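Local structure of cystathionine beta-lyase family protein, YNBB B.subtilis ortholog (Clostridium acetobutylicum, 3HVY) at residues K344-I349 against A395-P400; K350-A355 against I377-T382; E198-I203 against T231-D236; I180-S185 against V213-D218. The protein is probably a pyridoxal-phosphate-dependent carbon-sulfur lyase of the methionine gamma-lyase family, possibly a cystathionine beta-lyase, with a suggested part in aluminium resistance. All blocks are in the same frame, centred on the assembly; numbering follows the deposited sequence.

Contact 1: residues K344-I349 against A395-P400; sequences KLIDFI and APIREP
L345 and I349, one turn apart on helix 342-354, close on the single methyl of A395. The CB of A395 points at the helix and receives one branch from each: CD1 of L345 at 3.6 Å and CD1 of I349, also at 3.6 Å. In L345 the CG stands anti to the backbone N (chi1 174°), which carries the fork of the side chain out to the strand; there it splits, CD1 going to A395, while CD2, still near that methyl, also meets the end of I397, 3.9 Å from its CD1. A395 belongs to strand 392-396 of the five-stranded antiparallel sheet in the C-terminal part of the chain, and helix 342-354 packs on a face of that sheet, as expected of the small alpha/beta domain of a fold-type I pyridoxal-phosphate enzyme. I397, just past A395 and P396, starts off along the helix instead of at it, but its chain bends at chi2 (-69°) and brings CD1 back to the helix, against L345 and I346. That methyl meets CG1 of I346 at 3.9 Å, the two isoleucines lying at about a right angle, and the CD1 of I346 is 4.1 Å from the same I397 CD1. Strand 376-379 lines the neighbouring side, where I377 touches I346, I349 and I397, and F339 and Y401 close on L345.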
loop_
_atom_site.group_PDB
_atom_site.type_symbol
_atom_site.label_atom_id
_atom_site.label_comp_id
_atom_site.label_asym_id
_atom_site.label_seq_id
_atom_site.Cartn_x
_atom_site.Cartn_y
_atom_site.Cartn_z
ATOM N N LYS D 344 23.893 -23.067 27.158
ATOM C CA LYS D 344 22.743 -22.393 27.813
ATOM C C LYS D 344 22.303 -21.140 27.051
ATOM O O LYS D 344 21.110 -20.902 26.828
ATOM C CB LYS D 344 23.068 -22.078 29.277
ATOM C CG LYS D 344 23.152 -23.300 30.165
ATOM C CD LYS D 344 23.607 -22.894 31.551
ATOM C CE LYS D 344 23.639 -24.048 32.508
ATOM N NZ LYS D 344 24.165 -23.562 33.806
ATOM N N LEU D 345 23.278 -20.345 26.631
ATOM C CA LEU D 345 22.996 -19.160 25.852
ATOM C C LEU D 345 22.251 -19.489 24.563
ATOM O O LEU D 345 21.259 -18.837 24.212
ATOM C CB LEU D 345 24.302 -18.453 25.506
ATOM C CG LEU D 345 24.280 -17.245 24.563
ATOM C CD1 LEU D 345 23.324 -16.151 24.997
ATOM C CD2 LEU D 345 25.699 -16.685 24.409
ATOM N N ILE D 346 22.767 -20.475 23.845
ATOM C CA ILE D 346 22.242 -20.800 22.531
ATOM C C ILE D 346 20.875 -21.401 22.675
ATOM O O ILE D 346 19.938 -20.994 21.985
ATOM C CB ILE D 346 23.191 -21.726 21.760
ATOM C CG1 ILE D 346 24.420 -20.897 21.303
ATOM C CG2 ILE D 346 22.458 -22.392 20.604
ATOM C CD1 ILE D 346 25.651 -21.747 20.993
ATOM N N ASP D 347 20.746 -22.313 23.619
ATOM C CA ASP D 347 19.473 -22.941 23.888
ATOM C C ASP D 347 18.410 -21.901 24.242
ATOM O O ASP D 347 17.265 -22.031 23.844
ATOM C CB ASP D 347 19.597 -23.970 25.012
ATOM C CG ASP D 347 20.275 -25.288 24.556
ATOM O OD1 ASP D 347 20.629 -25.416 23.352
ATOM O OD2 ASP D 347 20.437 -26.203 25.415
ATOM N N PHE D 348 18.794 -20.875 25.001
ATOM C CA PHE D 348 17.839 -19.870 25.455
ATOM C C PHE D 348 17.335 -19.040 24.267
ATOM O O PHE D 348 16.109 -18.789 24.128
ATOM C CB PHE D 348 18.467 -18.955 26.512
ATOM C CG PHE D 348 17.513 -17.903 27.037
ATOM C CD1 PHE D 348 16.703 -18.186 28.131
ATOM C CD2 PHE D 348 17.449 -16.636 26.453
ATOM C CE1 PHE D 348 15.811 -17.220 28.635
ATOM C CE2 PHE D 348 16.564 -15.667 26.936
ATOM C CZ PHE D 348 15.753 -15.971 28.040
ATOM N N ILE D 349 18.282 -18.623 23.427
ATOM C CA ILE D 349 17.983 -17.808 22.236
ATOM C C ILE D 349 17.135 -18.588 21.250
ATOM O O ILE D 349 16.108 -18.071 20.772
ATOM C CB ILE D 349 19.250 -17.202 21.618
ATOM C CG1 ILE D 349 19.826 -16.181 22.641
ATOM C CG2 ILE D 349 18.947 -16.469 20.330
ATOM C CD1 ILE D 349 20.822 -15.241 22.112
ATOM N N ALA D 395 23.029 -12.308 20.684
ATOM C CA ALA D 395 24.210 -12.441 21.490
ATOM C C ALA D 395 25.419 -12.743 20.644
ATOM O O ALA D 395 25.355 -13.600 19.777
ATOM C CB ALA D 395 24.020 -13.590 22.506
ATOM N N PRO D 396 26.523 -12.054 20.902
ATOM C CA PRO D 396 27.793 -12.579 20.377
ATOM C C PRO D 396 28.210 -13.808 21.144
ATOM O O PRO D 396 28.027 -13.883 22.361
ATOM C CB PRO D 396 28.776 -11.462 20.667
ATOM C CG PRO D 396 28.201 -10.724 21.797
ATOM C CD PRO D 396 26.711 -10.791 21.627
ATOM N N ILE D 397 28.809 -14.780 20.460
ATOM C CA ILE D 397 29.211 -16.001 21.138
ATOM C C ILE D 397 30.632 -15.809 21.656
ATOM O O ILE D 397 31.608 -15.996 20.923
ATOM C CB ILE D 397 29.109 -17.230 20.219
ATOM C CG1 ILE D 397 27.682 -17.373 19.679
ATOM C CG2 ILE D 397 29.441 -18.497 20.977
ATOM C CD1 ILE D 397 26.697 -17.773 20.778
ATOM N N ARG D 398 30.720 -15.379 22.912
ATOM C CA ARG D 398 32.004 -15.229 23.607
ATOM C C ARG D 398 31.723 -15.218 25.093
ATOM O O ARG D 398 30.606 -14.816 25.531
ATOM C CB ARG D 398 32.702 -13.931 23.226
ATOM C CG ARG D 398 31.794 -12.703 23.146
ATOM C CD ARG D 398 32.625 -11.437 23.186
ATOM N NE ARG D 398 32.136 -10.374 22.302
ATOM C CZ ARG D 398 31.431 -9.295 22.669
ATOM N NH1 ARG D 398 31.053 -9.072 23.935
ATOM N NH2 ARG D 398 31.089 -8.414 21.740
ATOM N N GLU D 399 32.716 -15.659 25.851
ATOM C CA GLU D 399 32.685 -15.655 27.335
ATOM C C GLU D 399 32.375 -14.255 27.764
ATOM O O GLU D 399 32.754 -13.325 27.083
ATOM C CB GLU D 399 34.040 -16.082 27.945
ATOM C CG GLU D 399 34.260 -17.596 28.023
ATOM N N PRO D 400 31.595 -14.086 28.841
ATOM C CA PRO D 400 30.965 -15.099 29.655
ATOM C C PRO D 400 29.526 -15.425 29.175
ATOM O O PRO D 400 28.675 -15.737 30.002
ATOM C CB PRO D 400 30.961 -14.445 31.036
ATOM C CG PRO D 400 30.782 -12.971 30.719
ATOM C CD PRO D 400 31.284 -12.729 29.331
#

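Contact 2: residues K350-A355 against I377-T382; sequences KGIQTA and IMAAGT
Helix 350-354 and strand 377-379 run nearly parallel, their axes 25° apart and 7.3 Å at closest approach, with the CA atoms of Q353 and A379 the nearest pair across the contact. Q353 carries the polar half of the contact. Its CG is anti to the backbone N (chi1 -176°) and the chain then bends at chi2, which brings the amide over to the end of the strand. There OE1 accepts the backbone N-H of A380 at 2.8 Å, in a fairly straight bond (156°) whose donor lies somewhat off the carbonyl plane. Strand 376-379 is an edge strand, within this chain, of the antiparallel sheet in the C-terminal alpha/beta part of the fold, and the bond is made where its extended course gives way to an inverse gamma turn centred on G381. The NE2 end of the same amide donates to D359 O and to a water, 3.2 Å from NE2, which in turn gives a weak bond to A380 O; the two ends of the group are thereby fixed. Beside it A379 turns its methyl toward the helix: CB rests 3.7 Å from I352 CG2 and 3.6 Å from the backbone N of Q353. The rest of I352 leads away from the strand, to A421 of helix 411-422.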
loop_
_atom_site.group_PDB
_atom_site.type_symbol
_atom_site.label_atom_id
_atom_site.label_comp_id
_atom_site.label_asym_id
_atom_site.label_seq_id
_atom_site.Cartn_x
_atom_site.Cartn_y
_atom_site.Cartn_z
ATOM N N LYS D 350 17.493 -19.843 21.010
ATOM C CA LYS D 350 16.670 -20.708 20.162
ATOM C C LYS D 350 15.249 -20.871 20.733
ATOM O O LYS D 350 14.258 -20.932 19.987
ATOM C CB LYS D 350 17.329 -22.069 19.973
ATOM C CG LYS D 350 18.517 -22.078 19.016
ATOM C CD LYS D 350 19.175 -23.493 19.031
ATOM C CE LYS D 350 20.216 -23.731 17.934
ATOM N NZ LYS D 350 19.709 -24.494 16.711
ATOM N N GLY D 351 15.137 -20.924 22.047
ATOM C CA GLY D 351 13.840 -21.049 22.674
ATOM C C GLY D 351 13.001 -19.814 22.418
ATOM O O GLY D 351 11.797 -19.927 22.206
ATOM N N ILE D 352 13.640 -18.638 22.411
ATOM C CA ILE D 352 12.939 -17.398 22.124
ATOM C C ILE D 352 12.364 -17.467 20.714
ATOM O O ILE D 352 11.207 -17.153 20.505
ATOM C CB ILE D 352 13.828 -16.138 22.303
ATOM C CG1 ILE D 352 14.163 -15.942 23.784
ATOM C CG2 ILE D 352 13.078 -14.836 21.777
ATOM C CD1 ILE D 352 12.977 -15.703 24.711
ATOM N N GLN D 353 13.165 -17.925 19.765
ATOM C CA GLN D 353 12.701 -18.096 18.389
ATOM C C GLN D 353 11.504 -19.046 18.346
ATOM O O GLN D 353 10.486 -18.775 17.702
ATOM C CB GLN D 353 13.833 -18.622 17.485
ATOM C CG GLN D 353 13.474 -18.750 15.966
ATOM C CD GLN D 353 13.443 -17.426 15.242
ATOM O OE1 GLN D 353 14.225 -16.545 15.538
ATOM N NE2 GLN D 353 12.585 -17.308 14.242
ATOM N N THR D 354 11.596 -20.131 19.082
ATOM C CA THR D 354 10.504 -21.083 19.072
ATOM C C THR D 354 9.258 -20.529 19.732
ATOM O O THR D 354 8.166 -21.036 19.461
ATOM C CB THR D 354 10.871 -22.444 19.737
ATOM O OG1 THR D 354 10.952 -22.268 21.126
ATOM C CG2 THR D 354 12.177 -22.970 19.270
ATOM N N ALA D 355 9.395 -19.490 20.586
ATOM C CA ALA D 355 8.219 -18.830 21.202
ATOM C C ALA D 355 7.642 -17.721 20.333
ATOM O O ALA D 355 6.749 -16.976 20.785
ATOM C CB ALA D 355 8.614 -18.189 22.537
ATOM N N ILE D 377 24.289 -14.713 17.318
ATOM C CA ILE D 377 23.110 -15.580 17.159
ATOM C C ILE D 377 21.938 -14.719 17.508
ATOM O O ILE D 377 22.042 -13.870 18.416
ATOM C CB ILE D 377 23.150 -16.884 18.043
ATOM C CG1 ILE D 377 21.935 -17.769 17.737
ATOM C CG2 ILE D 377 23.158 -16.609 19.547
ATOM C CD1 ILE D 377 21.936 -19.122 18.410
HETATM N N MSE D 378 20.833 -14.906 16.784
HETATM C CA MSE D 378 19.662 -14.073 16.931
HETATM C C MSE D 378 18.365 -14.845 16.818
HETATM O O MSE D 378 18.250 -15.754 15.996
HETATM C CB MSE D 378 19.617 -13.035 15.830
HETATM C CG MSE D 378 20.883 -12.206 15.686
HETATM SE SE MSE D 378 20.699 -10.967 14.189
HETATM C CE MSE D 378 18.634 -10.706 14.181
ATOM N N ALA D 379 17.405 -14.437 17.641
ATOM C CA ALA D 379 16.012 -14.852 17.539
ATOM C C ALA D 379 15.335 -13.616 16.998
ATOM O O ALA D 379 15.464 -12.528 17.602
ATOM C CB ALA D 379 15.445 -15.228 18.928
ATOM N N ALA D 380 14.638 -13.756 15.861
ATOM C CA ALA D 380 14.044 -12.614 15.142
ATOM C C ALA D 380 12.712 -12.952 14.410
ATOM O O ALA D 380 12.482 -12.547 13.266
ATOM C CB ALA D 380 15.105 -11.997 14.140
ATOM N N GLY D 381 11.834 -13.664 15.103
ATOM C CA GLY D 381 10.547 -14.105 14.556
ATOM C C GLY D 381 9.475 -13.071 14.752
ATOM O O GLY D 381 8.609 -13.196 15.618
ATOM N N THR D 382 9.487 -12.068 13.877
ATOM C CA THR D 382 8.688 -10.849 14.065
ATOM C C THR D 382 7.865 -10.502 12.801
ATOM O O THR D 382 8.102 -11.006 11.725
ATOM C CB THR D 382 9.675 -9.715 14.456
ATOM O OG1 THR D 382 10.656 -9.566 13.433
ATOM C CG2 THR D 382 10.488 -10.065 15.734
HETATM O O HOH W 1 13.244 -15.197 11.968
#

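Contact 3: residues E198-I203 against T231-D236; sequences EIAEII and TDVGAD
V233 is the bump that meets the helix: its CB sits 3.6 Å from the CB of A200, whose small methyl lets the loop come in until the two CA atoms are 5.0 Å apart. The two methyls of V233 divide the space. CG1 stays by the A200 methyl, at 3.9 Å, whereas CG2 lies against the backbone at A200 and looks on to CG2 of I199, a looser 4.3 Å away. One turn on, I203 supplies the answering bump. With its chain extended at chi2 (-179°), it lays CD1 in the bend of the loop, 3.4 Å from V233 O and 3.6 Å from A235 N. G234, with a positive phi of 108°, has no side chain, and I203 CG2 fits where one would otherwise collide with it. A water joins the two backbones, donating to A200 O at 2.6 Å and to V233 O at 2.8 Å. The loop 231-236 leads into strand 237-241, and helix 196-207 lies over the large mixed sheet: I203 and A235 reach V215 and V217 of strand 214-218, while D236 forms a salt bridge to R207, the last residue of the same helix.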
loop_
_atom_site.group_PDB
_atom_site.type_symbol
_atom_site.label_atom_id
_atom_site.label_comp_id
_atom_site.label_asym_id
_atom_site.label_seq_id
_atom_site.Cartn_x
_atom_site.Cartn_y
_atom_site.Cartn_z
ATOM N N GLU D 198 20.965 10.672 34.731
ATOM C CA GLU D 198 22.404 10.620 34.480
ATOM C C GLU D 198 22.819 11.460 33.302
ATOM O O GLU D 198 23.836 12.163 33.347
ATOM C CB GLU D 198 22.870 9.204 34.284
ATOM C CG GLU D 198 22.718 8.422 35.544
ATOM C CD GLU D 198 22.933 6.929 35.407
ATOM O OE1 GLU D 198 22.356 6.216 34.541
ATOM O OE2 GLU D 198 23.654 6.443 36.268
ATOM N N ILE D 199 22.036 11.394 32.233
ATOM C CA ILE D 199 22.281 12.224 31.056
ATOM C C ILE D 199 22.154 13.688 31.454
ATOM O O ILE D 199 22.973 14.513 31.030
ATOM C CB ILE D 199 21.339 11.861 29.882
ATOM C CG1 ILE D 199 21.634 10.417 29.404
ATOM C CG2 ILE D 199 21.492 12.881 28.756
ATOM C CD1 ILE D 199 20.595 9.834 28.470
ATOM N N ALA D 200 21.156 14.015 32.287
ATOM C CA ALA D 200 20.994 15.389 32.744
ATOM C C ALA D 200 22.233 15.952 33.406
ATOM O O ALA D 200 22.624 17.099 33.149
ATOM C CB ALA D 200 19.782 15.507 33.694
ATOM N N GLU D 201 22.856 15.159 34.255
ATOM C CA GLU D 201 24.053 15.600 34.971
ATOM C C GLU D 201 25.283 15.697 34.081
ATOM O O GLU D 201 26.102 16.581 34.263
ATOM C CB GLU D 201 24.348 14.674 36.149
ATOM C CG GLU D 201 23.301 14.789 37.208
ATOM C CD GLU D 201 23.127 16.249 37.699
ATOM O OE1 GLU D 201 24.159 16.870 38.066
ATOM O OE2 GLU D 201 21.970 16.768 37.694
ATOM N N ILE D 202 25.424 14.777 33.146
ATOM C CA ILE D 202 26.488 14.842 32.173
ATOM C C ILE D 202 26.383 16.155 31.398
ATOM O O ILE D 202 27.385 16.880 31.198
ATOM C CB ILE D 202 26.412 13.618 31.229
ATOM C CG1 ILE D 202 26.854 12.352 31.994
ATOM C CG2 ILE D 202 27.273 13.813 30.001
ATOM C CD1 ILE D 202 26.385 11.019 31.374
ATOM N N ILE D 203 25.165 16.490 30.991
ATOM C CA ILE D 203 24.976 17.679 30.150
ATOM C C ILE D 203 25.230 18.939 30.970
ATOM O O ILE D 203 25.902 19.841 30.508
ATOM C CB ILE D 203 23.591 17.704 29.467
ATOM C CG1 ILE D 203 23.492 16.526 28.493
ATOM C CG2 ILE D 203 23.397 19.030 28.735
ATOM C CD1 ILE D 203 22.190 16.382 27.681
ATOM N N THR D 231 16.008 15.190 25.333
ATOM C CA THR D 231 15.742 16.536 24.874
ATOM C C THR D 231 15.111 17.405 25.971
ATOM O O THR D 231 15.078 18.620 25.873
ATOM C CB THR D 231 14.886 16.513 23.621
ATOM O OG1 THR D 231 13.769 15.656 23.818
ATOM C CG2 THR D 231 15.696 16.011 22.448
ATOM N N ASP D 232 14.602 16.761 27.004
ATOM C CA ASP D 232 14.040 17.445 28.168
ATOM C C ASP D 232 15.143 17.795 29.174
ATOM O O ASP D 232 14.883 18.489 30.149
ATOM C CB ASP D 232 13.037 16.547 28.880
ATOM C CG ASP D 232 11.797 16.258 28.038
ATOM O OD1 ASP D 232 11.184 17.224 27.601
ATOM O OD2 ASP D 232 11.419 15.079 27.816
ATOM N N VAL D 233 16.354 17.275 28.988
ATOM C CA VAL D 233 17.446 17.582 29.931
ATOM C C VAL D 233 18.701 18.123 29.237
ATOM O O VAL D 233 19.821 17.883 29.670
ATOM C CB VAL D 233 17.727 16.334 30.864
ATOM C CG1 VAL D 233 16.468 16.036 31.735
ATOM C CG2 VAL D 233 18.084 15.155 30.083
ATOM N N GLY D 234 18.508 18.787 28.098
ATOM C CA GLY D 234 19.587 19.517 27.418
ATOM C C GLY D 234 20.160 18.955 26.143
ATOM O O GLY D 234 21.112 19.511 25.617
ATOM N N ALA D 235 19.654 17.835 25.657
ATOM C CA ALA D 235 20.140 17.311 24.415
ATOM C C ALA D 235 19.750 18.293 23.310
ATOM O O ALA D 235 18.609 18.779 23.288
ATOM C CB ALA D 235 19.532 15.882 24.129
ATOM N N ASP D 236 20.678 18.561 22.386
ATOM C CA ASP D 236 20.426 19.417 21.216
ATOM C C ASP D 236 19.788 18.691 20.047
ATOM O O ASP D 236 19.107 19.283 19.240
ATOM C CB ASP D 236 21.728 20.028 20.734
ATOM C CG ASP D 236 22.304 21.027 21.732
ATOM O OD1 ASP D 236 21.550 21.897 22.185
ATOM O OD2 ASP D 236 23.504 20.917 22.058
HETATM O O HOH W 2 21.081 18.836 31.944
#

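Contact 4: residues I180-S185 against V213-D218; sequences IHIQRS and VIVFVD
I182, V215 and V217 form the apolar centre on one face of two neighbouring parallel strands: I182 CD1 lies 4.0 Å from V215 CG1, and its CB is close to V217 CG2. This is the beta-alpha-beta unit of strand 177-183, helix 196-207 and strand 214-218, within the large sheet of a fold-type I pyridoxal-phosphate enzyme; the helix covers this face. Further along it, the side chains of I180 and V213 cross at an angle, CG1 of I180 lying 3.9 Å from CG2 of V213. Between the strands the backbones are tied by five bonds, from I180 N to I214 O at one end through to R184 N to D218 O at the other, where the last is longest at 3.2 Å. The other face carries H181, F216, Q183 and D218. The H181 and F216 rings lie side by side, meeting rim to rim with CD2 atoms 3.7 Å apart and planes at 23°, neither over the other's face. F216 also packs on helix 101-111, and H181 ND1 is bonded to S121 OG. Toward the cofactor the side chains turn polar. D218 OD2 bonds to N1 of the modified residue LLP at position 244, while its OD1 takes the N-H of C220. A water in the plane of the H181 ring, 2.8 Å from NE2, donates to Q183 OE1 and to D218 OD2, the latter at 2.7 Å.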
loop_
_atom_site.group_PDB
_atom_site.type_symbol
_atom_site.label_atom_id
_atom_site.label_comp_id
_atom_site.label_asym_id
_atom_site.label_seq_id
_atom_site.Cartn_x
_atom_site.Cartn_y
_atom_site.Cartn_z
ATOM N N ILE D 180 29.323 16.294 20.738
ATOM C CA ILE D 180 29.481 15.258 21.739
ATOM C C ILE D 180 28.343 14.255 21.510
ATOM O O ILE D 180 27.143 14.628 21.409
ATOM C CB ILE D 180 29.426 15.862 23.156
ATOM C CG1 ILE D 180 30.761 16.574 23.452
ATOM C CG2 ILE D 180 29.091 14.822 24.224
ATOM C CD1 ILE D 180 30.838 17.179 24.807
ATOM N N HIS D 181 28.753 13.004 21.414
ATOM C CA HIS D 181 27.878 11.873 21.194
ATOM C C HIS D 181 27.706 11.047 22.473
ATOM O O HIS D 181 28.686 10.579 23.053
ATOM C CB HIS D 181 28.462 11.058 20.042
ATOM C CG HIS D 181 27.956 9.647 19.968
ATOM N ND1 HIS D 181 28.786 8.565 20.135
ATOM C CD2 HIS D 181 26.715 9.146 19.779
ATOM C CE1 HIS D 181 28.073 7.454 20.034
ATOM N NE2 HIS D 181 26.806 7.783 19.852
ATOM N N ILE D 182 26.460 10.964 22.945
ATOM C CA ILE D 182 26.089 10.141 24.094
ATOM C C ILE D 182 25.221 8.998 23.543
ATOM O O ILE D 182 24.305 9.227 22.785
ATOM C CB ILE D 182 25.295 10.936 25.132
ATOM C CG1 ILE D 182 26.149 12.119 25.639
ATOM C CG2 ILE D 182 24.794 10.024 26.287
ATOM C CD1 ILE D 182 25.440 13.077 26.625
ATOM N N GLN D 183 25.542 7.771 23.903
ATOM C CA GLN D 183 24.658 6.605 23.606
ATOM C C GLN D 183 23.841 6.265 24.888
ATOM O O GLN D 183 24.409 5.932 25.927
ATOM C CB GLN D 183 25.543 5.449 23.213
ATOM C CG GLN D 183 24.822 4.232 22.716
ATOM C CD GLN D 183 25.786 3.210 22.158
ATOM O OE1 GLN D 183 26.581 3.515 21.255
ATOM N NE2 GLN D 183 25.717 1.971 22.678
ATOM N N ARG D 184 22.519 6.352 24.815
ATOM C CA ARG D 184 21.667 6.076 25.974
ATOM C C ARG D 184 21.670 4.585 26.346
ATOM O O ARG D 184 21.931 4.213 27.492
ATOM C CB ARG D 184 20.251 6.566 25.689
ATOM C CG ARG D 184 19.255 6.292 26.790
ATOM C CD ARG D 184 17.903 6.994 26.463
ATOM N NE ARG D 184 16.923 6.713 27.480
ATOM C CZ ARG D 184 15.671 7.174 27.464
ATOM N NH1 ARG D 184 15.232 7.939 26.465
ATOM N NH2 ARG D 184 14.853 6.842 28.434
ATOM N N SER D 185 21.379 3.735 25.361
ATOM C CA SER D 185 21.355 2.288 25.562
ATOM C C SER D 185 22.751 1.654 25.428
ATOM O O SER D 185 23.461 1.900 24.457
ATOM C CB SER D 185 20.382 1.666 24.552
ATOM O OG SER D 185 20.245 0.286 24.756
ATOM N N VAL D 213 28.812 23.540 22.151
ATOM C CA VAL D 213 29.041 22.189 21.614
ATOM C C VAL D 213 27.691 21.477 21.477
ATOM O O VAL D 213 26.851 21.563 22.358
ATOM C CB VAL D 213 30.065 21.395 22.493
ATOM C CG1 VAL D 213 29.524 21.220 23.949
ATOM C CG2 VAL D 213 30.403 20.068 21.864
ATOM N N ILE D 214 27.474 20.813 20.339
ATOM C CA ILE D 214 26.239 20.080 20.115
ATOM C C ILE D 214 26.200 18.810 20.946
ATOM O O ILE D 214 27.069 17.969 20.852
ATOM C CB ILE D 214 26.068 19.713 18.583
ATOM C CG1 ILE D 214 26.202 21.007 17.744
ATOM C CG2 ILE D 214 24.756 18.953 18.363
ATOM C CD1 ILE D 214 26.292 20.825 16.203
ATOM N N VAL D 215 25.190 18.654 21.775
ATOM C CA VAL D 215 25.025 17.403 22.496
ATOM C C VAL D 215 23.979 16.529 21.779
ATOM O O VAL D 215 22.775 16.853 21.736
ATOM C CB VAL D 215 24.672 17.643 23.952
ATOM C CG1 VAL D 215 24.273 16.310 24.608
ATOM C CG2 VAL D 215 25.828 18.347 24.657
ATOM N N PHE D 216 24.484 15.458 21.179
ATOM C CA PHE D 216 23.719 14.456 20.458
ATOM C C PHE D 216 23.535 13.208 21.294
ATOM O O PHE D 216 24.518 12.683 21.861
ATOM C CB PHE D 216 24.410 14.069 19.136
ATOM C CG PHE D 216 23.755 12.895 18.453
ATOM C CD1 PHE D 216 22.482 13.012 17.888
ATOM C CD2 PHE D 216 24.387 11.692 18.370
ATOM C CE1 PHE D 216 21.871 11.898 17.276
ATOM C CE2 PHE D 216 23.771 10.619 17.758
ATOM C CZ PHE D 216 22.509 10.736 17.235
ATOM N N VAL D 217 22.282 12.755 21.421
ATOM C CA VAL D 217 21.996 11.436 22.089
ATOM C C VAL D 217 21.302 10.427 21.142
ATOM O O VAL D 217 20.246 10.702 20.596
ATOM C CB VAL D 217 21.129 11.622 23.339
ATOM C CG1 VAL D 217 20.939 10.314 24.167
ATOM C CG2 VAL D 217 21.739 12.725 24.220
ATOM N N ASP D 218 21.946 9.286 20.934
ATOM C CA ASP D 218 21.357 8.125 20.267
ATOM C C ASP D 218 20.305 7.616 21.234
ATOM O O ASP D 218 20.651 7.103 22.306
ATOM C CB ASP D 218 22.458 7.099 20.047
ATOM C CG ASP D 218 21.941 5.760 19.545
ATOM O OD1 ASP D 218 20.700 5.593 19.470
ATOM O OD2 ASP D 218 22.800 4.855 19.269
HETATM O O HOH W 3 25.404 5.427 19.410
HETATM O O HOH W 4 20.361 4.294 22.729
#

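How the contacts relate
The contacts fall into two pairs, one in each half of the fold. Contacts 1 and 2 share helix 342-354 and use neighbouring strands, 392-396 and 376-379; their centres are 13 Å apart, and A395 O and I377 N probably form a hydrogen bond (2.9 Å) between them. Contact 4 joins the two strands of a beta-alpha-beta unit, and contact 3, its centre 9 Å away, sets the helix of that unit against the loop after the second strand: D236 N probably bonds to V215 O (2.8 Å). Contact 4 reaches the cofactor through D218, whereas contact 3 backs the sheet about 14 Å from the sodium ion, measured from the V233 side chain. Contacts 1 and 4 do not touch, their nearest atoms lying about 12 Å apart.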